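Local coordinates for ATP phosphoribosyltransferase (Thermotoga maritima, PDB 1O63), which probably catalyses the first step of histidine biosynthesis, joining ATP to 5-phosphoribose 1-diphosphate to give phosphoribosyl-ATP and diphosphate, at residues Ile128-Ser133 with Ala140-Leu145; Asp144-Ile149 with Asn159-Leu164. One frame throughout, in Å; residues are numbered along the deposited sequence.

How the contacts relate
Contacts 1 and 2 follow one another along the chain, their centres about 10 Å apart and both well away from the centre of the subunit, at about 20 and 19 Å. They share Asp144 and Leu145, where the loop that ends contact 1 becomes the strand that begins contact 2. Each belongs to a strand-helix-strand connection in the same mixed sheet, and strand 145-150 is common to both: contact 1 lies within the connection that enters it from strand 125-129, contact 2 within the one that leaves it for strand 161-176. Contact 1 also meets the second subunit through His56 and Asp49 of that chain, whereas contact 2 lies mostly within its own subunit.

Contact 1 of 2, residues Ile128-Ser133 with Ala140-Leu145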
# COMPACT_ATOMS: atom_id res chain seq x y z
N ILE A 128 -7.84 9.01 -9.82
CA ILE A 128 -6.91 7.93 -10.15
C ILE A 128 -6.12 7.45 -8.95
O ILE A 128 -5.18 8.12 -8.51
CB ILE A 128 -5.94 8.42 -11.26
CG1 ILE A 128 -6.78 8.88 -12.47
CG2 ILE A 128 -4.99 7.30 -11.63
CD1 ILE A 128 -5.98 9.54 -13.57
N PRO A 129 -6.44 6.28 -8.42
CA PRO A 129 -5.79 5.72 -7.27
C PRO A 129 -4.37 5.25 -7.54
O PRO A 129 -4.14 4.55 -8.53
CB PRO A 129 -6.63 4.50 -6.88
CG PRO A 129 -7.89 4.62 -7.64
CD PRO A 129 -7.57 5.42 -8.88
N LEU A 130 -3.45 5.64 -6.69
CA LEU A 130 -2.03 5.25 -6.82
C LEU A 130 -1.58 4.71 -5.46
O LEU A 130 -2.17 5.10 -4.43
CB LEU A 130 -1.18 6.47 -7.18
CG LEU A 130 -1.34 7.03 -8.59
CD1 LEU A 130 -0.41 8.23 -8.81
CD2 LEU A 130 -1.05 5.95 -9.62
N LYS A 131 -0.47 3.99 -5.44
CA LYS A 131 0.02 3.43 -4.18
C LYS A 131 1.13 4.27 -3.58
O LYS A 131 1.52 4.02 -2.44
CB LYS A 131 0.54 2.00 -4.39
CG LYS A 131 -0.41 1.06 -5.09
CD LYS A 131 -1.19 0.23 -4.07
CE LYS A 131 -2.41 1.00 -3.59
NZ LYS A 131 -2.86 0.56 -2.23
N GLY A 132 1.76 5.14 -4.34
CA GLY A 132 2.85 5.96 -3.79
C GLY A 132 3.44 6.79 -4.94
O GLY A 132 2.87 6.74 -6.04
N SER A 133 4.44 7.60 -4.65
CA SER A 133 5.05 8.48 -5.63
C SER A 133 4.00 9.23 -6.44
O SER A 133 4.12 9.47 -7.64
CB SER A 133 5.98 7.68 -6.56
OG SER A 133 7.07 7.14 -5.83
N ALA A 140 3.93 13.32 -15.48
CA ALA A 140 3.77 12.28 -16.47
C ALA A 140 2.53 12.49 -17.35
O ALA A 140 2.31 11.71 -18.30
CB ALA A 140 3.65 10.88 -15.83
N GLY A 141 1.65 13.41 -16.98
CA GLY A 141 0.42 13.60 -17.76
C GLY A 141 -0.70 12.67 -17.30
O GLY A 141 -1.70 12.51 -17.97
N LEU A 142 -0.51 12.04 -16.14
CA LEU A 142 -1.51 11.08 -15.63
C LEU A 142 -2.65 11.85 -14.95
O LEU A 142 -3.79 11.45 -15.00
CB LEU A 142 -0.83 10.16 -14.64
CG LEU A 142 -1.44 8.89 -14.16
CD1 LEU A 142 -1.69 8.89 -12.66
CD2 LEU A 142 -2.67 8.46 -14.94
N SER A 143 -2.30 12.99 -14.33
CA SER A 143 -3.36 13.76 -13.69
C SER A 143 -3.09 15.25 -13.81
O SER A 143 -1.96 15.65 -14.14
CB SER A 143 -3.50 13.37 -12.20
OG SER A 143 -2.46 13.92 -11.40
N ASP A 144 -4.13 16.02 -13.52
CA ASP A 144 -4.00 17.47 -13.51
C ASP A 144 -3.50 17.89 -12.13
O ASP A 144 -2.73 18.82 -11.95
CB ASP A 144 -5.38 18.08 -13.82
CG ASP A 144 -5.85 17.76 -15.23
OD1 ASP A 144 -5.22 18.28 -16.17
OD2 ASP A 144 -6.85 17.05 -15.42
N LEU A 145 -4.03 17.20 -11.10
CA LEU A 145 -3.85 17.55 -9.73
C LEU A 145 -3.61 16.28 -8.88
O LEU A 145 -3.86 15.18 -9.33
CB LEU A 145 -5.11 18.21 -9.12
CG LEU A 145 -5.68 19.45 -9.80
CD1 LEU A 145 -7.12 19.73 -9.36
CD2 LEU A 145 -4.83 20.68 -9.56
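Leu142 and Ile128 meet tip to tip within a beta-alpha-beta crossover: strand 125-129 leads through helix 136-140 to strand 145-150, and strand 104-108 lies between the two in the sheet. The CB of Ile128 points at the loop 140-145, and its two branches part there. CG2 stands opposite the backbone N and meets CD1 of Leu142 at 3.8 Å. The other branch leaves through CG1, which swings to the side of the backbone N and away from the carbonyl carbon (chi1 -57°), then runs on extended to CD1. That last methyl touches two things at once: CD2 of Leu142 at 3.7 Å, and O of Leu142 at 3.2 Å, a close approach for a methyl. Leu142 thus receives both branches of Ile128, one on each of its own methyls. Its chi2 of -118° is far from a staggered value, and it turns CD1 so that this one carbon also faces CD1 of Leu130, more loosely, at 4.1 Å. Leu130 in turn leans on Ala107 of strand 104-108, and Leu142 on Ala137 of the helix. His56 of the second subunit packs on both Ile128 and Leu142, which brings this apolar cluster to the subunit interface. On the backbone leading into Leu142, Gly141 ends the helix in a Schellman motif with positive phi, and its carbonyl oxygen accepts a bond from NH2 of Arg105. Just beyond Leu142 the turn ties itself into the next strand: OG of Ser143 donates to O of Leu145 at 2.8 Å, coming from above the carbonyl plane, 50° out of it.

Contact 2 of 2, residues Asp144-Ile149 with Asn159-Leu164; sequences DLIVDI and NNLEIL
Leu145 and Leu164 cross at about a right angle, and so do Ile146 and Leu161; these two apolar crossings make up the whole contact. In the first, CD2 of Leu145 runs into CD1 of Leu164 at 3.4 Å, tighter than ordinary van der Waals contact between carbons. Leu164 aims its CB at the opposing segment, whereas the CB of Leu145 points neither toward nor away from segment 159-164, and only the end of its side chain comes close. The second crossing is easier, CD1 of Ile146 resting on CD1 of Leu161 at 3.8 Å. Here CG1 of Ile146 sits between its backbone N and carbonyl carbon (chi1 64°), and the extended chain beyond carries the methyl to Leu161. As neighbours on a strand, Leu145 and Ile146 send their CB atoms in opposite directions, so the two crossings use different faces of it. Only side-chain ends meet: the nearest CA atoms, those of Leu145 and Leu161, are 9.0 Å apart. Strands 145-150 and 161-176 are joined through helix 154-158, a second beta-alpha-beta unit, and strand 81-94 lies between them in the sheet, antiparallel to each. Ile146 packs on Ala92 of that strand, Leu164 also touches Ile99 of a loop, and Leu156 of helix 154-158 lies against both Ile146 and Leu161.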
# COMPACT_ATOMS: atom_id res chain seq x y z
N ASP A 144 -4.13 16.02 -13.52
CA ASP A 144 -4.00 17.47 -13.51
C ASP A 144 -3.50 17.89 -12.13
O ASP A 144 -2.73 18.82 -11.95
CB ASP A 144 -5.38 18.08 -13.82
CG ASP A 144 -5.85 17.76 -15.23
OD1 ASP A 144 -5.22 18.28 -16.17
OD2 ASP A 144 -6.85 17.05 -15.42
N LEU A 145 -4.03 17.20 -11.10
CA LEU A 145 -3.85 17.55 -9.73
C LEU A 145 -3.61 16.28 -8.88
O LEU A 145 -3.86 15.18 -9.33
CB LEU A 145 -5.11 18.21 -9.12
CG LEU A 145 -5.68 19.45 -9.80
CD1 LEU A 145 -7.12 19.73 -9.36
CD2 LEU A 145 -4.83 20.68 -9.56
N ILE A 146 -3.10 16.50 -7.67
CA ILE A 146 -2.99 15.38 -6.74
C ILE A 146 -3.60 15.78 -5.39
O ILE A 146 -3.75 16.98 -5.14
CB ILE A 146 -1.56 14.91 -6.48
CG1 ILE A 146 -0.77 16.03 -5.80
CG2 ILE A 146 -0.91 14.41 -7.79
CD1 ILE A 146 0.65 15.71 -5.41
N VAL A 147 -3.98 14.77 -4.63
CA VAL A 147 -4.38 15.00 -3.22
C VAL A 147 -3.43 14.10 -2.43
O VAL A 147 -3.43 12.89 -2.66
CB VAL A 147 -5.84 14.67 -2.92
CG1 VAL A 147 -6.07 14.54 -1.43
CG2 VAL A 147 -6.79 15.69 -3.53
N ASP A 148 -2.53 14.70 -1.65
CA ASP A 148 -1.51 13.87 -0.98
C ASP A 148 -1.04 14.53 0.31
O ASP A 148 -1.34 15.70 0.59
CB ASP A 148 -0.32 13.64 -1.91
CG ASP A 148 0.52 12.44 -1.55
OD1 ASP A 148 0.13 11.65 -0.66
OD2 ASP A 148 1.60 12.26 -2.15
N ILE A 149 -0.25 13.79 1.07
CA ILE A 149 0.29 14.28 2.33
C ILE A 149 1.66 14.95 2.06
O ILE A 149 2.43 14.46 1.25
CB ILE A 149 0.55 13.12 3.31
CG1 ILE A 149 -0.75 12.38 3.67
CG2 ILE A 149 1.27 13.58 4.57
CD1 ILE A 149 -0.38 11.14 4.54
N ASN A 159 9.40 19.17 -7.01
CA ASN A 159 8.76 18.62 -8.20
C ASN A 159 7.93 19.69 -8.90
O ASN A 159 7.04 19.36 -9.69
CB ASN A 159 7.89 17.42 -7.83
CG ASN A 159 8.78 16.23 -7.49
OD1 ASN A 159 9.23 15.54 -8.41
ND2 ASN A 159 9.04 16.02 -6.21
N ASN A 160 8.10 20.94 -8.50
CA ASN A 160 7.40 22.07 -9.07
C ASN A 160 5.90 22.00 -8.91
O ASN A 160 5.15 22.53 -9.75
CB ASN A 160 7.76 22.24 -10.57
CG ASN A 160 9.21 22.65 -10.74
OD1 ASN A 160 9.91 22.21 -11.66
ND2 ASN A 160 9.69 23.51 -9.85
N LEU A 161 5.43 21.33 -7.87
CA LEU A 161 4.01 21.29 -7.54
C LEU A 161 3.77 22.36 -6.48
O LEU A 161 4.65 22.56 -5.64
CB LEU A 161 3.59 19.92 -7.00
CG LEU A 161 3.76 18.76 -8.01
CD1 LEU A 161 3.37 17.43 -7.41
CD2 LEU A 161 2.99 19.05 -9.28
N GLU A 162 2.66 23.05 -6.57
CA GLU A 162 2.30 24.07 -5.59
C GLU A 162 1.12 23.56 -4.75
O GLU A 162 0.25 22.87 -5.30
CB GLU A 162 1.87 25.35 -6.31
CG GLU A 162 0.88 26.23 -5.64
CD GLU A 162 0.54 27.53 -6.30
OE1 GLU A 162 0.22 27.56 -7.51
OE2 GLU A 162 0.55 28.58 -5.60
N ILE A 163 1.04 24.02 -3.51
CA ILE A 163 -0.10 23.68 -2.66
C ILE A 163 -1.28 24.58 -2.97
O ILE A 163 -1.25 25.80 -2.76
CB ILE A 163 0.27 23.78 -1.16
CG1 ILE A 163 1.26 22.68 -0.78
CG2 ILE A 163 -1.00 23.70 -0.33
CD1 ILE A 163 1.88 22.87 0.61
N LEU A 164 -2.33 24.00 -3.54
CA LEU A 164 -3.50 24.78 -3.93
C LEU A 164 -4.53 24.90 -2.82
O LEU A 164 -5.38 25.79 -2.89
CB LEU A 164 -4.17 24.15 -5.17
CG LEU A 164 -3.19 23.76 -6.29
CD1 LEU A 164 -3.95 23.17 -7.48
CD2 LEU A 164 -2.36 24.94 -6.73